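Local coordinates for protein Ent-copalyl diphosphate synthase (Streptomyces platensis, PDB 5BP8) that is a bacterial member of the terpene cyclase superfamily, built almost wholly of helices and loops and related to squalene-hopene cyclase, at residues A[443-448]-A[492-497]; A[336-341]-A[374-379]; A[45-50]-A[86-91]; A[266-271]-A[278-283]. One frame throughout, in Å; residues are numbered along the deposited sequence. Where two conformers were deposited one is given.

Contact 1 of 4, residues A[443-448]-A[492-497]; sequences GRWQGT and PGLWHD
Trp445 and Leu494 meet where the loop 443-448 passes the stretch 492-497. In Trp445, chi1 of -68° sets CG beside the backbone N, and the six-membered part of the indole then reaches across. From CB outward, CE3 comes 4.0 Å from Leu494 CD2 and CZ3 comes 3.7 Å from the same methyl, an oblique approach in which the two side chains run alongside in opposite senses. CZ2 lies 3.5 Å above the guanidinium plane of Arg444, and NE1 is hydrogen-bonded to Asp68 OD2, the oxygen that also forms a salt bridge with Arg444 NH2. One carboxylate oxygen thus fixes both neighbours, and tryptophan suits the place because it is apolar at one end and a donor at the other. Pro492 offers its compact ring to two residues: its CG is 3.9 Å from Thr448 CG2 and 3.7 Å from Gln446 OE1. Threonine has a methyl for that ring and a hydroxyl that caps helix 449-461 and bonds to Glu451. Leu494 and Trp495 form a classic beta bulge facing Tyr501, while 443-448 directly follows a Q-x-x-D-G-S-W sequence, consistent with the QW motif of squalene-hopene cyclases.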
loop_
_atom_site.group_PDB
_atom_site.type_symbol
_atom_site.label_atom_id
_atom_site.label_comp_id
_atom_site.label_asym_id
_atom_site.label_seq_id
_atom_site.Cartn_x
_atom_site.Cartn_y
_atom_site.Cartn_z
ATOM N N GLY A 443 -17.134 5.102 0.429
ATOM C CA GLY A 443 -15.743 5.405 0.589
ATOM C C GLY A 443 -15.483 6.387 1.707
ATOM O O GLY A 443 -16.380 7.144 2.100
ATOM N N ARG A 444 -14.250 6.369 2.199
ATOM C CA ARG A 444 -13.860 7.187 3.336
ATOM C C ARG A 444 -13.925 8.688 3.069
ATOM O O ARG A 444 -14.572 9.430 3.822
ATOM C CB ARG A 444 -12.448 6.815 3.789
ATOM C CG ARG A 444 -12.026 7.617 5.003
ATOM C CD ARG A 444 -10.707 7.165 5.589
ATOM N NE ARG A 444 -10.271 8.126 6.605
ATOM C CZ ARG A 444 -9.213 7.961 7.398
ATOM N NH1 ARG A 444 -8.465 6.867 7.339
ATOM N NH2 ARG A 444 -8.899 8.911 8.269
ATOM N N TRP A 445 -13.215 9.130 2.034
ATOM C CA TRP A 445 -13.118 10.563 1.710
ATOM C C TRP A 445 -14.019 10.948 0.521
ATOM O O TRP A 445 -14.384 12.111 0.351
ATOM C CB TRP A 445 -11.677 10.910 1.415
ATOM C CG TRP A 445 -10.783 10.829 2.589
ATOM C CD1 TRP A 445 -10.932 11.488 3.769
ATOM C CD2 TRP A 445 -9.607 10.032 2.726
ATOM N NE1 TRP A 445 -9.918 11.175 4.628
ATOM C CE2 TRP A 445 -9.085 10.278 4.018
ATOM C CE3 TRP A 445 -8.948 9.123 1.892
ATOM C CZ2 TRP A 445 -7.929 9.663 4.496
ATOM C CZ3 TRP A 445 -7.770 8.529 2.353
ATOM C CH2 TRP A 445 -7.276 8.803 3.648
ATOM N N GLN A 446 -14.399 9.959 -0.277
ATOM C CA GLN A 446 -15.308 10.139 -1.394
ATOM C C GLN A 446 -15.754 8.731 -1.782
ATOM O O GLN A 446 -15.118 7.757 -1.390
ATOM C CB GLN A 446 -14.552 10.756 -2.592
ATOM C CG GLN A 446 -13.479 9.819 -3.122
ATOM C CD GLN A 446 -12.487 10.483 -4.035
ATOM O OE1 GLN A 446 -11.285 10.500 -3.751
ATOM N NE2 GLN A 446 -12.981 11.059 -5.135
ATOM N N GLY A 447 -16.792 8.605 -2.592
ATOM C CA GLY A 447 -17.065 7.307 -3.220
ATOM C C GLY A 447 -15.932 6.863 -4.119
ATOM O O GLY A 447 -15.446 7.635 -4.974
ATOM N N THR A 448 -15.480 5.607 -3.951
ATOM C CA THR A 448 -14.434 5.070 -4.797
ATOM C C THR A 448 -14.854 3.723 -5.354
ATOM O O THR A 448 -15.672 3.021 -4.765
ATOM C CB THR A 448 -13.113 4.854 -4.039
ATOM O OG1 THR A 448 -13.291 3.898 -2.976
ATOM C CG2 THR A 448 -12.596 6.185 -3.462
ATOM N N PRO A 492 -7.896 6.328 -6.326
ATOM C CA PRO A 492 -7.079 6.917 -5.239
ATOM C C PRO A 492 -6.262 5.877 -4.485
ATOM O O PRO A 492 -6.721 4.748 -4.319
ATOM C CB PRO A 492 -8.118 7.507 -4.302
ATOM C CG PRO A 492 -9.354 7.632 -5.106
ATOM C CD PRO A 492 -9.328 6.514 -6.080
ATOM N N GLY A 493 -5.072 6.250 -4.037
ATOM C CA GLY A 493 -4.268 5.394 -3.192
ATOM C C GLY A 493 -4.816 5.353 -1.775
ATOM O O GLY A 493 -5.036 6.392 -1.159
ATOM N N LEU A 494 -5.059 4.147 -1.271
ATOM C CA LEU A 494 -5.580 3.947 0.074
ATOM C C LEU A 494 -4.752 2.951 0.908
ATOM O O LEU A 494 -4.969 2.821 2.107
ATOM C CB LEU A 494 -7.023 3.466 -0.007
ATOM C CG LEU A 494 -8.041 4.380 -0.707
ATOM C CD1 LEU A 494 -9.381 3.692 -0.744
ATOM C CD2 LEU A 494 -8.158 5.687 0.046
ATOM N N TRP A 495 -3.846 2.232 0.269
ATOM C CA TRP A 495 -3.003 1.264 0.961
ATOM C C TRP A 495 -1.822 1.930 1.605
ATOM O O TRP A 495 -1.128 2.723 0.953
ATOM C CB TRP A 495 -2.529 0.184 -0.003
ATOM C CG TRP A 495 -3.644 -0.639 -0.552
ATOM C CD1 TRP A 495 -4.598 -0.247 -1.428
ATOM C CD2 TRP A 495 -3.909 -2.016 -0.259
ATOM N NE1 TRP A 495 -5.445 -1.274 -1.693
ATOM C CE2 TRP A 495 -5.042 -2.381 -0.998
ATOM C CE3 TRP A 495 -3.294 -2.964 0.558
ATOM C CZ2 TRP A 495 -5.611 -3.664 -0.927
ATOM C CZ3 TRP A 495 -3.863 -4.256 0.636
ATOM C CH2 TRP A 495 -4.997 -4.582 -0.118
ATOM N N HIS A 496 -1.559 1.617 2.869
ATOM C CA HIS A 496 -0.444 2.267 3.575
ATOM C C HIS A 496 0.930 1.859 3.059
ATOM O O HIS A 496 1.263 0.665 3.003
ATOM C CB HIS A 496 -0.489 2.000 5.076
ATOM C CG HIS A 496 -1.572 2.743 5.790
ATOM N ND1 HIS A 496 -1.841 2.550 7.125
ATOM C CD2 HIS A 496 -2.474 3.652 5.355
ATOM C CE1 HIS A 496 -2.863 3.316 7.485
ATOM N NE2 HIS A 496 -3.250 4.011 6.434
ATOM N N ASP A 497 1.744 2.848 2.679
ATOM C CA ASP A 497 3.186 2.608 2.581
ATOM C C ASP A 497 3.915 3.868 3.061
ATOM O O ASP A 497 3.771 4.254 4.219
ATOM C CB ASP A 497 3.606 2.090 1.190
ATOM C CG ASP A 497 5.080 1.745 1.135
ATOM O OD1 ASP A 497 5.607 1.251 2.157
ATOM O OD2 ASP A 497 5.759 2.069 0.147
#

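Contact 2 of 4, residues A[336-341]-A[374-379]; sequences GYFSCF and GAEIRM
Met379, present as selenomethionine, has CG anti to its backbone N (chi1 -173°) and an extended chain beyond, which carries SE to the backbone of Gly336, 3.9 Å from Gly336 C. Phe338, with chi1 at -78° and CG beside its backbone N, turns its ring to Glu376. Helix 370-386 belongs to the squalene-hopene cyclase-like C-terminal domain, an all-helical fold of alpha-hairpin type. Here the loop between helices 307-319 and 349-365 lies against it, and Ile377 on that helix packs on Leu356 and Val363 of helix 349-365. Gly336 suits its place because its backbone, with positive phi, would press any side chain against the preceding carbonyl oxygen. A long, flexible and apolar side chain such as that of Met379 can follow the bare backbone; its CG lies 3.6 Å from Gly336 O, whereas the modelled closeness of CE to Gly336 is doubtful. Tyr337 N is a buried donor for which the model offers no acceptor. Glu376 serves in two ways. Its chain folds at chi2, turning the carboxylate off to a salt bridge of OE2 with Arg333 and leaving the methylenes for the aromatic ring. The carboxylate plane is 58° from that ring, and Glu376 CG meets Phe338 CZ at 3.9 Å, at the ring edge and near its plane.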
loop_
_atom_site.group_PDB
_atom_site.type_symbol
_atom_site.label_atom_id
_atom_site.label_comp_id
_atom_site.label_asym_id
_atom_site.label_seq_id
_atom_site.Cartn_x
_atom_site.Cartn_y
_atom_site.Cartn_z
ATOM N N GLY A 336 -3.228 -15.634 21.275
ATOM C CA GLY A 336 -4.600 -15.232 20.945
ATOM C C GLY A 336 -4.855 -14.826 19.496
ATOM O O GLY A 336 -6.000 -14.594 19.105
ATOM N N TYR A 337 -3.794 -14.759 18.690
ATOM C CA TYR A 337 -3.879 -14.177 17.339
ATOM C C TYR A 337 -2.558 -14.433 16.613
ATOM O O TYR A 337 -1.644 -15.002 17.182
ATOM C CB TYR A 337 -4.157 -12.659 17.442
ATOM C CG TYR A 337 -2.946 -11.900 17.895
ATOM C CD1 TYR A 337 -2.547 -11.928 19.222
ATOM C CD2 TYR A 337 -2.139 -11.215 16.981
ATOM C CE1 TYR A 337 -1.387 -11.294 19.631
ATOM C CE2 TYR A 337 -0.978 -10.583 17.385
ATOM C CZ TYR A 337 -0.612 -10.619 18.712
ATOM O OH TYR A 337 0.531 -9.993 19.144
ATOM N N PHE A 338 -2.456 -13.987 15.356
ATOM C CA PHE A 338 -1.239 -14.136 14.578
ATOM C C PHE A 338 -0.631 -12.785 14.268
ATOM O O PHE A 338 -1.364 -11.839 13.968
ATOM C CB PHE A 338 -1.537 -14.855 13.260
ATOM C CG PHE A 338 -1.693 -16.346 13.406
ATOM C CD1 PHE A 338 -2.817 -16.885 14.052
ATOM C CD2 PHE A 338 -0.737 -17.202 12.903
ATOM C CE1 PHE A 338 -2.953 -18.252 14.193
ATOM C CE2 PHE A 338 -0.863 -18.578 13.057
ATOM C CZ PHE A 338 -1.970 -19.096 13.700
ATOM N N SER A 339 0.689 -12.693 14.320
ATOM C CA SER A 339 1.360 -11.465 13.884
ATOM C C SER A 339 1.513 -11.465 12.366
ATOM O O SER A 339 1.420 -12.509 11.730
ATOM C CB SER A 339 2.734 -11.311 14.516
ATOM O OG SER A 339 3.588 -12.351 14.079
ATOM N N CYS A 340 1.754 -10.284 11.795
ATOM C CA CYS A 340 1.910 -10.154 10.342
ATOM C C CYS A 340 3.382 -10.280 9.962
ATOM O O CYS A 340 3.767 -11.075 9.077
ATOM C CB CYS A 340 1.329 -8.824 9.839
ATOM S SG CYS A 340 1.365 -8.707 8.026
ATOM N N PHE A 341 4.219 -9.530 10.674
ATOM C CA PHE A 341 5.660 -9.720 10.604
ATOM C C PHE A 341 6.087 -10.394 11.893
ATOM O O PHE A 341 5.280 -10.571 12.829
ATOM C CB PHE A 341 6.377 -8.396 10.350
ATOM C CG PHE A 341 6.235 -7.903 8.944
ATOM C CD1 PHE A 341 5.115 -7.166 8.554
ATOM C CD2 PHE A 341 7.204 -8.183 7.991
ATOM C CE1 PHE A 341 4.977 -6.727 7.254
ATOM C CE2 PHE A 341 7.063 -7.749 6.687
ATOM C CZ PHE A 341 5.966 -6.999 6.317
ATOM N N GLY A 374 -7.264 -26.735 13.612
ATOM C CA GLY A 374 -8.634 -26.498 14.036
ATOM C C GLY A 374 -8.698 -25.487 15.140
ATOM O O GLY A 374 -9.494 -24.551 15.072
ATOM N N ALA A 375 -7.833 -25.653 16.132
ATOM C CA ALA A 375 -7.720 -24.726 17.249
ATOM C C ALA A 375 -7.393 -23.311 16.848
ATOM O O ALA A 375 -7.977 -22.361 17.370
ATOM C CB ALA A 375 -6.627 -25.174 18.185
ATOM N N GLU A 376 -6.377 -23.170 15.998
ATOM C CA GLU A 376 -5.931 -21.848 15.564
ATOM C C GLU A 376 -7.070 -21.128 14.864
ATOM O O GLU A 376 -7.260 -19.930 15.072
ATOM C CB GLU A 376 -4.691 -21.959 14.670
ATOM C CG GLU A 376 -3.398 -22.270 15.429
ATOM C CD GLU A 376 -3.210 -23.744 15.801
ATOM O OE1 GLU A 376 -4.059 -24.600 15.473
ATOM O OE2 GLU A 376 -2.173 -24.041 16.427
ATOM N N ILE A 377 -7.807 -21.860 14.036
ATOM C CA ILE A 377 -8.996 -21.367 13.343
ATOM C C ILE A 377 -10.020 -20.750 14.299
ATOM O O ILE A 377 -10.544 -19.657 14.067
ATOM C CB ILE A 377 -9.645 -22.485 12.494
ATOM C CG1 ILE A 377 -8.755 -22.843 11.301
ATOM C CG2 ILE A 377 -11.011 -22.074 11.954
ATOM C CD1 ILE A 377 -9.262 -24.028 10.501
ATOM N N ARG A 378 -10.301 -21.427 15.400
ATOM C CA ARG A 378 -11.337 -20.924 16.294
ATOM C C ARG A 378 -10.833 -19.813 17.227
ATOM O O ARG A 378 -11.594 -18.926 17.606
ATOM C CB ARG A 378 -12.012 -22.099 17.011
ATOM C CG ARG A 378 -13.050 -22.797 16.116
ATOM C CD ARG A 378 -12.987 -24.334 16.206
ATOM N NE ARG A 378 -12.366 -24.710 17.473
ATOM C CZ ARG A 378 -11.706 -25.831 17.735
ATOM N NH1 ARG A 378 -11.584 -26.817 16.836
ATOM N NH2 ARG A 378 -11.142 -25.923 18.932
HETATM N N MSE A 379 -9.554 -19.803 17.549
HETATM C CA MSE A 379 -8.992 -18.684 18.293
HETATM C C MSE A 379 -8.817 -17.368 17.529
HETATM O O MSE A 379 -8.804 -16.273 18.144
HETATM C CB MSE A 379 -7.591 -19.072 18.605
HETATM C CG MSE A 379 -6.858 -18.111 19.532
HETATM SE SE MSE A 379 -5.145 -18.689 18.911
HETATM C CE MSE A 379 -3.631 -18.098 19.961
#

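Contact 3 of 4, residues A[45-50]-A[86-91]; sequences DGHRER and LARTDS. With SO4 (sulfate ion), chain E.
Arg88 comes first among the residues of 86-91 to reach His47: its NH1 stands 3.9 Å from His47 CE1, with guanidinium and imidazole planes 68° apart. Glu85 OE1 probably eases their nearness, since it takes a salt bridge from Arg88 NH1 and a hydrogen bond from His47 NE2. Backbone oxygens of Val38 and Ser39 hold the arginine further, a use for its several N-H groups. His47 opens helix 47-57, and the start of this helix is an anion site of the kind made by unbonded N-H groups in a first turn. Three successive backbone N-H groups each bond a different oxygen of a sulfate, probably from the crystallisation liquor: Gly46 N to O1 (2.8 Å), His47 N to O2 and Arg48 N to O4. Arg48 bends at chi3 (-65°) and closes on the ion edge-on, NE giving O4 a second bond of 2.8 Å at 165° and NH1 reaching O3 at 3.0 Å. Gly46, with its positive phi, allows the turn that precedes the helix. Further along, in the conformer given and so tentatively, Ser91 OG lies over one face of the His47 ring, 3.6 Å from CD2. This serine is poorly ordered, though the small hydroxyl also bonds to Pro42 O.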
loop_
_atom_site.group_PDB
_atom_site.type_symbol
_atom_site.label_atom_id
_atom_site.label_comp_id
_atom_site.label_asym_id
_atom_site.label_seq_id
_atom_site.Cartn_x
_atom_site.Cartn_y
_atom_site.Cartn_z
ATOM N N ASP A 45 16.653 9.897 -15.764
ATOM C CA ASP A 45 15.727 10.320 -16.811
ATOM C C ASP A 45 14.345 10.617 -16.208
ATOM O O ASP A 45 13.914 9.933 -15.268
ATOM C CB ASP A 45 15.588 9.214 -17.877
ATOM C CG ASP A 45 16.761 9.172 -18.875
ATOM O OD1 ASP A 45 17.576 10.116 -18.919
ATOM O OD2 ASP A 45 16.852 8.176 -19.634
ATOM N N GLY A 46 13.664 11.626 -16.746
ATOM C CA GLY A 46 12.301 11.964 -16.292
ATOM C C GLY A 46 12.297 12.938 -15.121
ATOM O O GLY A 46 11.257 13.165 -14.516
ATOM N N HIS A 47 13.433 13.585 -14.856
ATOM C CA HIS A 47 13.559 14.491 -13.706
ATOM C C HIS A 47 12.624 15.691 -13.857
ATOM O O HIS A 47 11.875 16.026 -12.937
ATOM C CB HIS A 47 15.023 14.921 -13.543
ATOM C CG HIS A 47 15.274 15.884 -12.425
ATOM N ND1 HIS A 47 15.295 15.510 -11.100
ATOM C CD2 HIS A 47 15.560 17.203 -12.444
ATOM C CE1 HIS A 47 15.555 16.561 -10.352
ATOM N NE2 HIS A 47 15.739 17.598 -11.144
ATOM N N ARG A 48 12.622 16.316 -15.026
ATOM C CA ARG A 48 11.707 17.437 -15.265
ATOM C C ARG A 48 10.249 17.015 -15.185
ATOM O O ARG A 48 9.422 17.748 -14.648
ATOM C CB ARG A 48 12.017 18.129 -16.595
ATOM C CG ARG A 48 13.316 18.924 -16.481
ATOM C CD ARG A 48 13.844 19.390 -17.822
ATOM N NE ARG A 48 14.230 18.262 -18.670
ATOM C CZ ARG A 48 14.556 18.369 -19.958
ATOM N NH1 ARG A 48 14.890 17.282 -20.648
ATOM N NH2 ARG A 48 14.542 19.560 -20.556
ATOM N N GLU A 49 9.939 15.829 -15.674
ATOM C CA GLU A 49 8.582 15.323 -15.584
ATOM C C GLU A 49 8.144 15.150 -14.135
ATOM O O GLU A 49 6.951 15.350 -13.801
ATOM C CB GLU A 49 8.487 14.000 -16.335
ATOM C CG GLU A 49 8.462 14.169 -17.845
ATOM C CD GLU A 49 9.841 14.368 -18.498
ATOM O OE1 GLU A 49 10.940 14.409 -17.849
ATOM O OE2 GLU A 49 9.805 14.496 -19.734
ATOM N N ARG A 50 9.085 14.738 -13.274
ATOM C CA ARG A 50 8.787 14.546 -11.850
ATOM C C ARG A 50 8.553 15.880 -11.166
ATOM O O ARG A 50 7.649 16.014 -10.358
ATOM C CB ARG A 50 9.890 13.747 -11.153
ATOM C CG ARG A 50 9.888 12.276 -11.571
ATOM C CD ARG A 50 10.814 11.410 -10.706
ATOM N NE ARG A 50 12.203 11.558 -11.148
ATOM C CZ ARG A 50 12.740 10.977 -12.228
ATOM N NH1 ARG A 50 14.017 11.250 -12.554
ATOM N NH2 ARG A 50 12.039 10.152 -13.001
ATOM N N LEU A 86 16.002 23.635 -5.816
ATOM C CA LEU A 86 16.252 25.084 -5.894
ATOM C C LEU A 86 17.684 25.431 -5.516
ATOM O O LEU A 86 18.249 26.394 -6.046
ATOM C CB LEU A 86 15.263 25.843 -5.014
ATOM C CG LEU A 86 13.901 25.979 -5.671
ATOM C CD1 LEU A 86 12.828 26.221 -4.622
ATOM C CD2 LEU A 86 13.939 27.097 -6.698
ATOM N N ALA A 87 18.301 24.623 -4.657
ATOM C CA ALA A 87 19.701 24.863 -4.277
ATOM C C ALA A 87 20.736 24.334 -5.263
ATOM O O ALA A 87 21.920 24.577 -5.061
ATOM C CB ALA A 87 19.982 24.264 -2.913
ATOM N N ARG A 88 20.331 23.580 -6.283
ATOM C CA ARG A 88 21.315 22.932 -7.166
ATOM C C ARG A 88 21.321 23.584 -8.545
ATOM O O ARG A 88 20.470 24.426 -8.826
ATOM C CB ARG A 88 21.069 21.407 -7.258
ATOM C CG ARG A 88 19.773 21.027 -7.905
ATOM C CD ARG A 88 19.748 19.588 -8.416
ATOM N NE ARG A 88 19.909 18.563 -7.387
ATOM C CZ ARG A 88 18.947 17.763 -6.908
ATOM N NH1 ARG A 88 17.656 17.827 -7.318
ATOM N NH2 ARG A 88 19.295 16.878 -5.998
ATOM N N THR A 89 22.297 23.221 -9.387
ATOM C CA THR A 89 22.256 23.584 -10.821
ATOM C C THR A 89 21.261 22.671 -11.574
ATOM O O THR A 89 20.908 21.588 -11.085
ATOM C CB THR A 89 23.640 23.485 -11.496
ATOM O OG1 THR A 89 24.095 22.125 -11.483
ATOM C CG2 THR A 89 24.658 24.382 -10.794
ATOM N N ASP A 90 20.816 23.108 -12.751
ATOM C CA ASP A 90 19.789 22.383 -13.515
ATOM C C ASP A 90 20.271 21.073 -14.167
ATOM O O ASP A 90 21.391 21.005 -14.674
ATOM C CB ASP A 90 19.209 23.289 -14.610
ATOM C CG ASP A 90 18.339 24.406 -14.054
ATOM O OD1 ASP A 90 17.752 24.238 -12.961
ATOM O OD2 ASP A 90 18.220 25.445 -14.730
ATOM N N SER A 91 19.404 20.050 -14.143
ATOM C CA SER A 91 19.693 18.775 -14.811
ATOM C C SER A 91 19.561 18.903 -16.336
ATOM O O SER A 91 20.197 18.152 -17.086
ATOM C CB SER A 91 18.783 17.653 -14.289
ATOM O OG SER A 91 19.143 17.285 -12.970
HETATM S S SO4 E . 15.165 14.762 -17.721
HETATM O O1 SO4 E . 14.104 13.898 -18.354
HETATM O O2 SO4 E . 15.926 13.934 -16.760
HETATM O O3 SO4 E . 16.054 15.235 -18.798
HETATM O O4 SO4 E . 14.473 15.924 -17.115
#

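Contact 4 of 4, residues A[266-271]-A[278-283]; sequences WVLNSL and YEAPAA
Tyr278 brings the phenol end of its ring, CE2, CZ and OH, to Leu271 CB and the Leu271 carbonyl, within the helix-loop-helix connection between helix 260-274 and helix 282-291. Apolar contacts carry most of it. Leu271 CB is 3.7 Å from Tyr278 CZ, and one turn earlier Leu268 CD2 meets Ala280 CB at 4.0 Å. The branched leucine reaches out from the helix, while the single methyl of alanine lets the connection run near it. The first torsion of Tyr278, 58°, puts CG between the backbone N and the carbonyl carbon and turns the ring toward helix 260-274. Leu16 touches Leu271, Tyr278 and Pro281, so helix 7-20 packs on this connection through that residue. Polar groups add no hydrogen bond between the two segments. Tyr278 OH lies 3.4 Å from Leu271 C but bonds instead to His320 NE2, and Leu268 and Ala280 also touch His320. A tyrosine therefore fits well here, its ring packing on the leucine and its hydroxyl satisfied by the histidine. Pro281 stands at the N-cap of helix 282-291, where lacking an N-H costs the helix no bond. The carbonyl of Leu271, which accepts from Ser274 OG, also lies at the edge of the tyrosine ring, with Leu271 O 3.5 Å from Tyr278 CE2.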
loop_
_atom_site.group_PDB
_atom_site.type_symbol
_atom_site.label_atom_id
_atom_site.label_comp_id
_atom_site.label_asym_id
_atom_site.label_seq_id
_atom_site.Cartn_x
_atom_site.Cartn_y
_atom_site.Cartn_z
ATOM N N TRP A 266 -4.082 -11.644 -4.715
ATOM C CA TRP A 266 -5.303 -10.863 -4.541
ATOM C C TRP A 266 -6.213 -10.971 -5.780
ATOM O O TRP A 266 -7.428 -11.141 -5.648
ATOM C CB TRP A 266 -5.002 -9.398 -4.166
ATOM C CG TRP A 266 -4.979 -9.095 -2.616
ATOM C CD1 TRP A 266 -5.894 -8.345 -1.925
ATOM C CD2 TRP A 266 -4.010 -9.550 -1.620
ATOM N NE1 TRP A 266 -5.555 -8.276 -0.592
ATOM C CE2 TRP A 266 -4.411 -9.001 -0.367
ATOM C CE3 TRP A 266 -2.873 -10.379 -1.665
ATOM C CZ2 TRP A 266 -3.684 -9.224 0.840
ATOM C CZ3 TRP A 266 -2.111 -10.567 -0.450
ATOM C CH2 TRP A 266 -2.536 -10.006 0.772
ATOM N N VAL A 267 -5.628 -10.924 -6.970
ATOM C CA VAL A 267 -6.382 -11.110 -8.192
ATOM C C VAL A 267 -7.032 -12.495 -8.213
ATOM O O VAL A 267 -8.244 -12.619 -8.468
ATOM C CB VAL A 267 -5.523 -10.917 -9.455
ATOM C CG1 VAL A 267 -6.295 -11.362 -10.686
ATOM C CG2 VAL A 267 -5.109 -9.451 -9.607
ATOM N N LEU A 268 -6.241 -13.536 -7.943
ATOM C CA LEU A 268 -6.798 -14.884 -7.912
ATOM C C LEU A 268 -7.892 -15.063 -6.855
ATOM O O LEU A 268 -8.931 -15.687 -7.129
ATOM C CB LEU A 268 -5.684 -15.904 -7.704
ATOM C CG LEU A 268 -4.775 -16.120 -8.903
ATOM C CD1 LEU A 268 -3.557 -16.908 -8.479
ATOM C CD2 LEU A 268 -5.563 -16.833 -10.003
ATOM N N ASN A 269 -7.705 -14.502 -5.660
ATOM C CA ASN A 269 -8.733 -14.629 -4.614
ATOM C C ASN A 269 -10.003 -13.855 -4.914
ATOM O O ASN A 269 -11.106 -14.323 -4.622
ATOM C CB ASN A 269 -8.199 -14.275 -3.217
ATOM C CG ASN A 269 -7.211 -15.315 -2.701
ATOM O OD1 ASN A 269 -7.324 -16.515 -2.999
ATOM N ND2 ASN A 269 -6.224 -14.859 -1.936
ATOM N N SER A 270 -9.867 -12.691 -5.531
ATOM C CA SER A 270 -11.037 -11.945 -5.966
ATOM C C SER A 270 -11.821 -12.727 -7.021
ATOM O O SER A 270 -13.047 -12.835 -6.926
ATOM C CB SER A 270 -10.619 -10.581 -6.518
ATOM O OG SER A 270 -10.206 -9.744 -5.450
ATOM N N LEU A 271 -11.125 -13.273 -8.006
ATOM C CA LEU A 271 -11.782 -14.055 -9.070
ATOM C C LEU A 271 -12.430 -15.327 -8.549
ATOM O O LEU A 271 -13.505 -15.705 -9.031
ATOM C CB LEU A 271 -10.809 -14.384 -10.190
ATOM C CG LEU A 271 -10.813 -13.375 -11.340
ATOM C CD1 LEU A 271 -11.068 -11.945 -10.885
ATOM C CD2 LEU A 271 -9.485 -13.458 -12.063
ATOM N N TYR A 278 -13.490 -19.496 -15.181
ATOM C CA TYR A 278 -12.261 -19.168 -15.875
ATOM C C TYR A 278 -11.294 -20.268 -15.560
ATOM O O TYR A 278 -11.519 -21.067 -14.637
ATOM C CB TYR A 278 -11.669 -17.841 -15.372
ATOM C CG TYR A 278 -11.401 -17.873 -13.901
ATOM C CD1 TYR A 278 -10.168 -18.303 -13.398
ATOM C CD2 TYR A 278 -12.384 -17.500 -13.003
ATOM C CE1 TYR A 278 -9.929 -18.344 -12.038
ATOM C CE2 TYR A 278 -12.156 -17.534 -11.646
ATOM C CZ TYR A 278 -10.937 -17.966 -11.168
ATOM O OH TYR A 278 -10.749 -17.994 -9.814
ATOM N N GLU A 279 -10.218 -20.297 -16.331
ATOM C CA GLU A 279 -9.074 -21.132 -16.044
ATOM C C GLU A 279 -7.914 -20.215 -15.610
ATOM O O GLU A 279 -7.471 -19.344 -16.381
ATOM C CB GLU A 279 -8.731 -21.934 -17.296
ATOM C CG GLU A 279 -7.518 -22.835 -17.173
ATOM C CD GLU A 279 -7.725 -24.000 -16.226
ATOM O OE1 GLU A 279 -8.886 -24.309 -15.870
ATOM O OE2 GLU A 279 -6.711 -24.628 -15.853
ATOM N N ALA A 280 -7.426 -20.395 -14.384
ATOM C CA ALA A 280 -6.233 -19.671 -13.929
ATOM C C ALA A 280 -5.064 -20.068 -14.808
ATOM O O ALA A 280 -4.798 -21.275 -14.985
ATOM C CB ALA A 280 -5.909 -19.975 -12.478
ATOM N N PRO A 281 -4.384 -19.072 -15.402
ATOM C CA PRO A 281 -3.197 -19.412 -16.155
ATOM C C PRO A 281 -2.170 -20.059 -15.230
ATOM O O PRO A 281 -1.926 -19.577 -14.111
ATOM C CB PRO A 281 -2.694 -18.051 -16.669
ATOM C CG PRO A 281 -3.896 -17.179 -16.679
ATOM C CD PRO A 281 -4.708 -17.629 -15.508
ATOM N N ALA A 282 -1.590 -21.158 -15.698
ATOM C CA ALA A 282 -0.571 -21.868 -14.946
ATOM C C ALA A 282 0.570 -20.960 -14.519
ATOM O O ALA A 282 1.155 -21.181 -13.470
ATOM C CB ALA A 282 -0.024 -23.020 -15.778
ATOM N N ALA A 283 0.911 -19.972 -15.347
ATOM C CA ALA A 283 2.015 -19.084 -15.055
ATOM C C ALA A 283 1.814 -18.347 -13.729
ATOM O O ALA A 283 2.798 -18.098 -13.034
ATOM C CB ALA A 283 2.244 -18.078 -16.190
#

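Contacts 1 and 4 touch directly: Trp495 CH2 of contact 1 packs on Trp266 NE1 of contact 4 at 3.8 Å, although their centres are about 25 Å apart. Contact 2 stays clear of both, its nearest atoms about 9 Å from contact 1 and about 8 Å from contact 4. Contact 3, with its sulfate, lies on the opposite side of the chain's centre from contact 2, their centres about 49 Å apart. Contacts 1 and 3 have centres about 30 Å and nearest atoms about 15 Å apart, yet Asp68, in the chain between 45-50 and 86-91, reaches Arg444 and Trp445 of contact 1. Along the chain the four contacts follow one another without nesting.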